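Local coordinates for viral macrophage inflammatory protein-II (PDB 2FHT) that binds a wide range of chemokine receptors, CXCR4 among them, and so blocks infection by several strains of HIV-1, at residues 42-45 with 49-52; 52-57 with 61-66. All blocks are in the same frame, centred on the assembly; numbering follows the deposited sequence.

Contact 1 of 2, residues 42-45 with 49-52; sequences FLTK and QVCA
Phe42 and Val50 form an antiparallel hydrogen-bonded pair between strand segments 42-44 and 49-52, whose axes come within 4.8 Å and run at 148° to each other. Phe42 N gives to Val50 O at 2.7 Å, and Val50 N returns a bond to Phe42 O at 2.8 Å. That same oxygen also takes a CA-H contact from Gln49. Next along the ladder, Leu43 and Gln49 are a non-hydrogen-bonded pair, their side chains side by side on one face of the sheet, with Leu43 CD2 3.5 Å from Gln49 CG. The other face carries Phe42 and Val50. With CG anti to its carbonyl carbon (chi1 -74°), the Phe42 ring meets Ala52 at its edge, near the ring plane, CE1 lying 3.4 Å from Ala52 CB. Val50 CG2 touches Thr44 CG2, 3.9 Å away, the two side chains crossing at about a right angle. This is the second hairpin of the three-stranded chemokine sheet, and Cys51 ties its last strand to Cys12 by a disulfide. Paired backbone bonds fix the register, while the ring of Phe42, packed also on Val59 and Leu62, makes one face of the hairpin the floor of the core under helix 57-65.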
ATOM      1  N   PHE A  42       1.551   1.394   1.611  1.00 16.61           N
ATOM      2  CA  PHE A  42       1.709   2.715   2.208  1.00 17.09           C
ATOM      3  C   PHE A  42       3.193   2.993   2.370  1.00 18.46           C
ATOM      4  O   PHE A  42       3.965   2.088   2.691  1.00 23.77           O
ATOM      5  CB  PHE A  42       1.016   2.810   3.577  1.00 20.00           C
ATOM      6  CG  PHE A  42      -0.477   2.879   3.495  1.00 23.38           C
ATOM      7  CD1 PHE A  42      -1.252   1.764   3.785  1.00 19.52           C
ATOM      8  CD2 PHE A  42      -1.109   4.040   3.037  1.00 19.27           C
ATOM      9  CE1 PHE A  42      -2.625   1.804   3.623  1.00 20.75           C
ATOM     10  CE2 PHE A  42      -2.481   4.087   2.870  1.00 16.04           C
ATOM     11  CZ  PHE A  42      -3.246   2.970   3.155  1.00 16.08           C
ATOM     12  N   LEU A  43       3.610   4.207   2.036  1.00 18.82           N
ATOM     13  CA  LEU A  43       4.996   4.597   2.192  1.00 23.99           C
ATOM     14  C   LEU A  43       5.028   5.430   3.443  1.00 24.87           C
ATOM     15  O   LEU A  43       4.251   6.372   3.579  1.00 25.51           O
ATOM     16  CB  LEU A  43       5.479   5.415   0.994  1.00 28.32           C
ATOM     17  CG  LEU A  43       5.677   4.587  -0.276  1.00 33.81           C
ATOM     18  CD1 LEU A  43       5.938   5.494  -1.456  1.00 31.41           C
ATOM     19  CD2 LEU A  43       6.856   3.631  -0.080  1.00 35.94           C
ATOM     20  N   THR A  44       5.833   5.024   4.413  1.00 28.39           N
ATOM     21  CA  THR A  44       5.912   5.782   5.654  1.00 30.95           C
ATOM     22  C   THR A  44       6.910   6.914   5.491  1.00 33.27           C
ATOM     23  O   THR A  44       7.676   6.940   4.511  1.00 33.50           O
ATOM     24  CB  THR A  44       6.265   4.880   6.876  1.00 35.67           C
ATOM     25  OG1 THR A  44       7.630   4.434   6.804  1.00 32.90           O
ATOM     26  CG2 THR A  44       5.315   3.655   6.917  1.00 33.28           C
ATOM     27  N   LYS A  45       6.814   7.911   6.369  1.00 37.28           N
ATOM     28  CA  LYS A  45       7.728   9.049   6.328  1.00 40.93           C
ATOM     29  C   LYS A  45       9.138   8.536   6.631  1.00 42.89           C
ATOM     30  O   LYS A  45      10.117   9.038   6.100  1.00 46.19           O
ATOM     31  CB  LYS A  45       7.289  10.110   7.336  1.00 42.15           C
ATOM     32  CG  LYS A  45       5.921  10.721   7.036  1.00 43.16           C
ATOM     33  CD  LYS A  45       5.436  11.644   8.162  1.00 40.64           C
ATOM     34  CE  LYS A  45       4.089  12.265   7.802  1.00 42.92           C
ATOM     35  NZ  LYS A  45       3.377  12.930   8.932  1.00 39.19           N
ATOM     36  N   GLN A  49       7.806   0.561   3.519  1.00 37.43           N
ATOM     37  CA  GLN A  49       6.751   0.154   2.576  1.00 32.86           C
ATOM     38  C   GLN A  49       5.850  -0.825   3.334  1.00 30.84           C
ATOM     39  O   GLN A  49       6.289  -1.928   3.668  1.00 30.11           O
ATOM     40  CB  GLN A  49       7.350  -0.578   1.371  1.00 32.14           C
ATOM     41  CG  GLN A  49       7.881   0.322   0.277  1.00 38.12           C
ATOM     42  CD  GLN A  49       8.437  -0.453  -0.900  1.00 39.42           C
ATOM     43  OE1 GLN A  49       7.792  -1.356  -1.424  1.00 40.08           O
ATOM     44  NE2 GLN A  49       9.668  -0.131  -1.291  1.00 46.30           N
ATOM     45  N   VAL A  50       4.599  -0.443   3.591  1.00 29.34           N
ATOM     46  CA  VAL A  50       3.670  -1.309   4.335  1.00 23.78           C
ATOM     47  C   VAL A  50       2.459  -1.749   3.497  1.00 21.28           C
ATOM     48  O   VAL A  50       1.744  -0.933   2.926  1.00 20.06           O
ATOM     49  CB  VAL A  50       3.182  -0.626   5.656  1.00 20.79           C
ATOM     50  CG1 VAL A  50       2.396  -1.594   6.505  1.00 20.42           C
ATOM     51  CG2 VAL A  50       4.353  -0.090   6.436  1.00 19.19           C
ATOM     52  N   CYS A  51       2.251  -3.056   3.436  1.00 18.33           N
ATOM     53  CA  CYS A  51       1.142  -3.660   2.703  1.00 21.47           C
ATOM     54  C   CYS A  51      -0.160  -3.568   3.469  1.00 24.20           C
ATOM     55  O   CYS A  51      -0.209  -3.914   4.659  1.00 24.88           O
ATOM     56  CB  CYS A  51       1.441  -5.133   2.452  1.00 20.20           C
ATOM     57  SG  CYS A  51       2.358  -5.399   0.929  1.00 19.21           S
ATOM     58  N   ALA A  52      -1.227  -3.170   2.786  1.00 21.64           N
ATOM     59  CA  ALA A  52      -2.507  -3.046   3.444  1.00 21.33           C
ATOM     60  C   ALA A  52      -3.648  -3.586   2.595  1.00 21.16           C
ATOM     61  O   ALA A  52      -3.569  -3.607   1.374  1.00 17.58           O
ATOM     62  CB  ALA A  52      -2.754  -1.587   3.842  1.00 22.86           C
TER

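Contact 2 of 2, residues 52-57 with 61-66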
ATOM      1  N   ALA A  52      -1.227  -3.170   2.786  1.00 21.64           N
ATOM      2  CA  ALA A  52      -2.507  -3.046   3.444  1.00 21.33           C
ATOM      3  C   ALA A  52      -3.648  -3.586   2.595  1.00 21.16           C
ATOM      4  O   ALA A  52      -3.569  -3.607   1.374  1.00 17.58           O
ATOM      5  CB  ALA A  52      -2.754  -1.587   3.842  1.00 22.86           C
ATOM      6  N   ASP A  53      -4.680  -4.084   3.277  1.00 23.62           N
ATOM      7  CA  ASP A  53      -5.877  -4.674   2.681  1.00 24.01           C
ATOM      8  C   ASP A  53      -6.814  -3.547   2.318  1.00 27.75           C
ATOM      9  O   ASP A  53      -7.435  -2.945   3.201  1.00 26.29           O
ATOM     10  CB  ASP A  53      -6.562  -5.578   3.715  1.00 25.60           C
ATOM     11  CG  ASP A  53      -7.791  -6.299   3.172  1.00 23.88           C
ATOM     12  OD1 ASP A  53      -8.342  -5.897   2.134  1.00 23.67           O
ATOM     13  OD2 ASP A  53      -8.210  -7.290   3.801  1.00 26.36           O
ATOM     14  N   LYS A  54      -6.969  -3.310   1.018  1.00 26.89           N
ATOM     15  CA  LYS A  54      -7.821  -2.234   0.543  1.00 30.14           C
ATOM     16  C   LYS A  54      -9.328  -2.354   0.815  1.00 32.85           C
ATOM     17  O   LYS A  54     -10.083  -1.425   0.535  1.00 34.72           O
ATOM     18  CB  LYS A  54      -7.534  -1.965  -0.933  1.00 33.56           C
ATOM     19  CG  LYS A  54      -7.618  -3.184  -1.820  1.00 41.11           C
ATOM     20  CD  LYS A  54      -6.776  -2.989  -3.062  1.00 48.33           C
ATOM     21  CE  LYS A  54      -6.999  -1.623  -3.708  1.00 54.88           C
ATOM     22  NZ  LYS A  54      -8.334  -1.495  -4.356  1.00 63.12           N
ATOM     23  N   SER A  55      -9.762  -3.486   1.358  1.00 31.12           N
ATOM     24  CA  SER A  55     -11.170  -3.695   1.665  1.00 31.30           C
ATOM     25  C   SER A  55     -11.492  -3.061   3.003  1.00 33.42           C
ATOM     26  O   SER A  55     -12.635  -2.695   3.274  1.00 41.19           O
ATOM     27  CB  SER A  55     -11.489  -5.192   1.727  1.00 34.31           C
ATOM     28  OG  SER A  55     -11.113  -5.753   2.975  1.00 36.84           O
ATOM     29  N   LYS A  56     -10.479  -2.947   3.848  1.00 34.51           N
ATOM     30  CA  LYS A  56     -10.646  -2.364   5.166  1.00 36.35           C
ATOM     31  C   LYS A  56     -10.924  -0.868   5.110  1.00 39.28           C
ATOM     32  O   LYS A  56     -10.301  -0.126   4.345  1.00 39.71           O
ATOM     33  CB  LYS A  56      -9.432  -2.681   6.043  1.00 36.88           C
ATOM     34  CG  LYS A  56      -9.498  -4.067   6.715  1.00 40.29           C
ATOM     35  CD  LYS A  56     -10.080  -5.131   5.788  1.00 41.10           C
ATOM     36  CE  LYS A  56     -10.057  -6.518   6.400  1.00 43.60           C
ATOM     37  NZ  LYS A  56     -10.851  -6.624   7.648  1.00 48.81           N
ATOM     38  N   ASP A  57     -11.893  -0.440   5.910  1.00 40.81           N
ATOM     39  CA  ASP A  57     -12.288   0.955   5.958  1.00 40.24           C
ATOM     40  C   ASP A  57     -11.169   1.903   6.320  1.00 36.34           C
ATOM     41  O   ASP A  57     -11.092   2.988   5.752  1.00 36.57           O
ATOM     42  CB  ASP A  57     -13.458   1.146   6.914  1.00 46.57           C
ATOM     43  CG  ASP A  57     -14.692   0.416   6.455  1.00 54.33           C
ATOM     44  OD1 ASP A  57     -15.384  -0.170   7.319  1.00 62.16           O
ATOM     45  OD2 ASP A  57     -14.964   0.417   5.230  1.00 56.37           O
ATOM     46  N   LYS A  61      -9.646   4.935   3.895  1.00 22.55           N
ATOM     47  CA  LYS A  61      -9.626   6.247   4.523  1.00 23.82           C
ATOM     48  C   LYS A  61      -8.256   6.849   4.259  1.00 20.79           C
ATOM     49  O   LYS A  61      -8.125   8.011   3.873  1.00 20.81           O
ATOM     50  CB  LYS A  61      -9.808   6.081   6.038  1.00 28.52           C
ATOM     51  CG  LYS A  61     -10.867   6.958   6.662  1.00 35.14           C
ATOM     52  CD  LYS A  61     -11.073   6.545   8.107  1.00 43.22           C
ATOM     53  CE  LYS A  61     -11.502   5.083   8.214  1.00 45.05           C
ATOM     54  NZ  LYS A  61     -11.577   4.604   9.626  1.00 43.18           N
ATOM     55  N   LEU A  62      -7.217   6.068   4.508  1.00 18.59           N
ATOM     56  CA  LEU A  62      -5.869   6.559   4.259  1.00 18.99           C
ATOM     57  C   LEU A  62      -5.678   6.819   2.765  1.00 17.52           C
ATOM     58  O   LEU A  62      -4.936   7.711   2.379  1.00 22.69           O
ATOM     59  CB  LEU A  62      -4.826   5.548   4.750  1.00 20.24           C
ATOM     60  CG  LEU A  62      -4.588   5.493   6.269  1.00 20.61           C
ATOM     61  CD1 LEU A  62      -3.710   4.309   6.630  1.00 17.53           C
ATOM     62  CD2 LEU A  62      -3.961   6.814   6.725  1.00 17.38           C
ATOM     63  N   MET A  63      -6.300   5.989   1.933  1.00 20.24           N
ATOM     64  CA  MET A  63      -6.200   6.141   0.496  1.00 20.40           C
ATOM     65  C   MET A  63      -6.809   7.477   0.083  1.00 20.16           C
ATOM     66  O   MET A  63      -6.318   8.126  -0.843  1.00 19.68           O
ATOM     67  CB  MET A  63      -6.889   4.974  -0.208  1.00 19.56           C
ATOM     68  CG  MET A  63      -6.119   3.674  -0.107  1.00 20.19           C
ATOM     69  SD  MET A  63      -7.115   2.224  -0.544  1.00 26.58           S
ATOM     70  CE  MET A  63      -7.304   2.392  -2.286  1.00 17.27           C
ATOM     71  N   GLN A  64      -7.860   7.888   0.795  1.00 21.92           N
ATOM     72  CA  GLN A  64      -8.531   9.161   0.542  1.00 20.62           C
ATOM     73  C   GLN A  64      -7.617  10.295   0.959  1.00 19.72           C
ATOM     74  O   GLN A  64      -7.331  11.192   0.177  1.00 20.51           O
ATOM     75  CB  GLN A  64      -9.787   9.309   1.392  1.00 22.72           C
ATOM     76  CG  GLN A  64     -11.018   8.569   0.959  1.00 32.10           C
ATOM     77  CD  GLN A  64     -12.247   9.026   1.750  1.00 32.95           C
ATOM     78  OE1 GLN A  64     -13.373   8.863   1.302  1.00 43.65           O
ATOM     79  NE2 GLN A  64     -12.025   9.658   2.899  1.00 31.13           N
ATOM     80  N   GLN A  65      -7.202  10.288   2.223  1.00 19.70           N
ATOM     81  CA  GLN A  65      -6.355  11.368   2.726  1.00 19.72           C
ATOM     82  C   GLN A  65      -4.926  11.494   2.241  1.00 19.52           C
ATOM     83  O   GLN A  65      -4.365  12.588   2.272  1.00 19.52           O
ATOM     84  CB  GLN A  65      -6.400  11.428   4.248  1.00 22.99           C
ATOM     85  CG  GLN A  65      -6.368  10.108   4.938  1.00 31.95           C
ATOM     86  CD  GLN A  65      -6.709  10.241   6.414  1.00 34.08           C
ATOM     87  OE1 GLN A  65      -5.847  10.078   7.277  1.00 32.83           O
ATOM     88  NE2 GLN A  65      -7.975  10.556   6.704  1.00 29.43           N
ATOM     89  N   LEU A  66      -4.316  10.385   1.819  1.00 17.70           N
ATOM     90  CA  LEU A  66      -2.943  10.434   1.350  1.00 15.27           C
ATOM     91  C   LEU A  66      -2.878  10.513  -0.167  1.00 15.10           C
ATOM     92  O   LEU A  66      -3.809  10.084  -0.849  1.00 15.74           O
ATOM     93  CB  LEU A  66      -2.184   9.178   1.801  1.00 18.13           C
ATOM     94  CG  LEU A  66      -1.883   8.958   3.287  1.00 21.24           C
ATOM     95  CD1 LEU A  66      -1.297   7.574   3.446  1.00 20.99           C
ATOM     96  CD2 LEU A  66      -0.921  10.005   3.826  1.00 15.04           C
TER
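Lys61 N donates to Asp57 O at 3.1 Å, an i to i+4 bond in the first turn of helix 57-65. It is bent, with 137° at the hydrogen. The Lys61 side chain folds back over the same carbonyl: its chain bends at chi3 (-59°), which brings CE to 3.3 Å from Asp57 O, while CB lies 3.4 Å from that oxygen. CB and CE thus both lie against Asp57 O. The carboxylate of Asp57 and the ammonium of Lys61 are not in contact, 6.5 Å separating OD1 from NZ, so any attraction between them is probably modest at this exposed position.

A second, looser touch lies further along the helix, where Met63 SD approaches Lys54 CB at 4.2 Å. Met63 directs its CB toward segment 52-57, and the aliphatic base of Lys54 receives the thioether; the Lys54 side chain also touches Val40 and Pro38.

In the chemokine fold the C-terminal helix follows the third strand and lies across the sheet, and residues 53-56 make the change of direction as a type I beta turn, with Lys56 at the N-cap position of the helix.

Within this turn, Asp53 braces Ser55. Its OD1 accepts from Ser55 N at 2.9 Å, forming an Asx turn, and from Ser55 OG at 2.9 Å. Both donors arrive from the same face of the carboxylate, well above its plane, so one oxygen grips Ser55 through backbone and hydroxyl together. Farther out, Asp53 packs on Tyr15, while Leu62, on another side of the helix, touches Leu25 and Gln22.

Contacts 1 and 2 follow one another along the chain, sharing Ala52 on strand 49-53, and their centres lie about 11 Å apart. Contact 1 builds the hairpin; contact 2 joins the segment leading out of its last strand to helix 57-65. They meet directly through the aromatic ring of Phe42, where CE2 is 3.3 Å from Leu62 CB and CD2 is 3.6 Å from Leu66 CD1. The pair illustrates how the parts of a small disulfide-linked fold fit together: a partly buried ladder of backbone bonds supplies the platform, a surface turn redirects the chain, and apolar residues of the helix and of the residue just after it reach back to the platform.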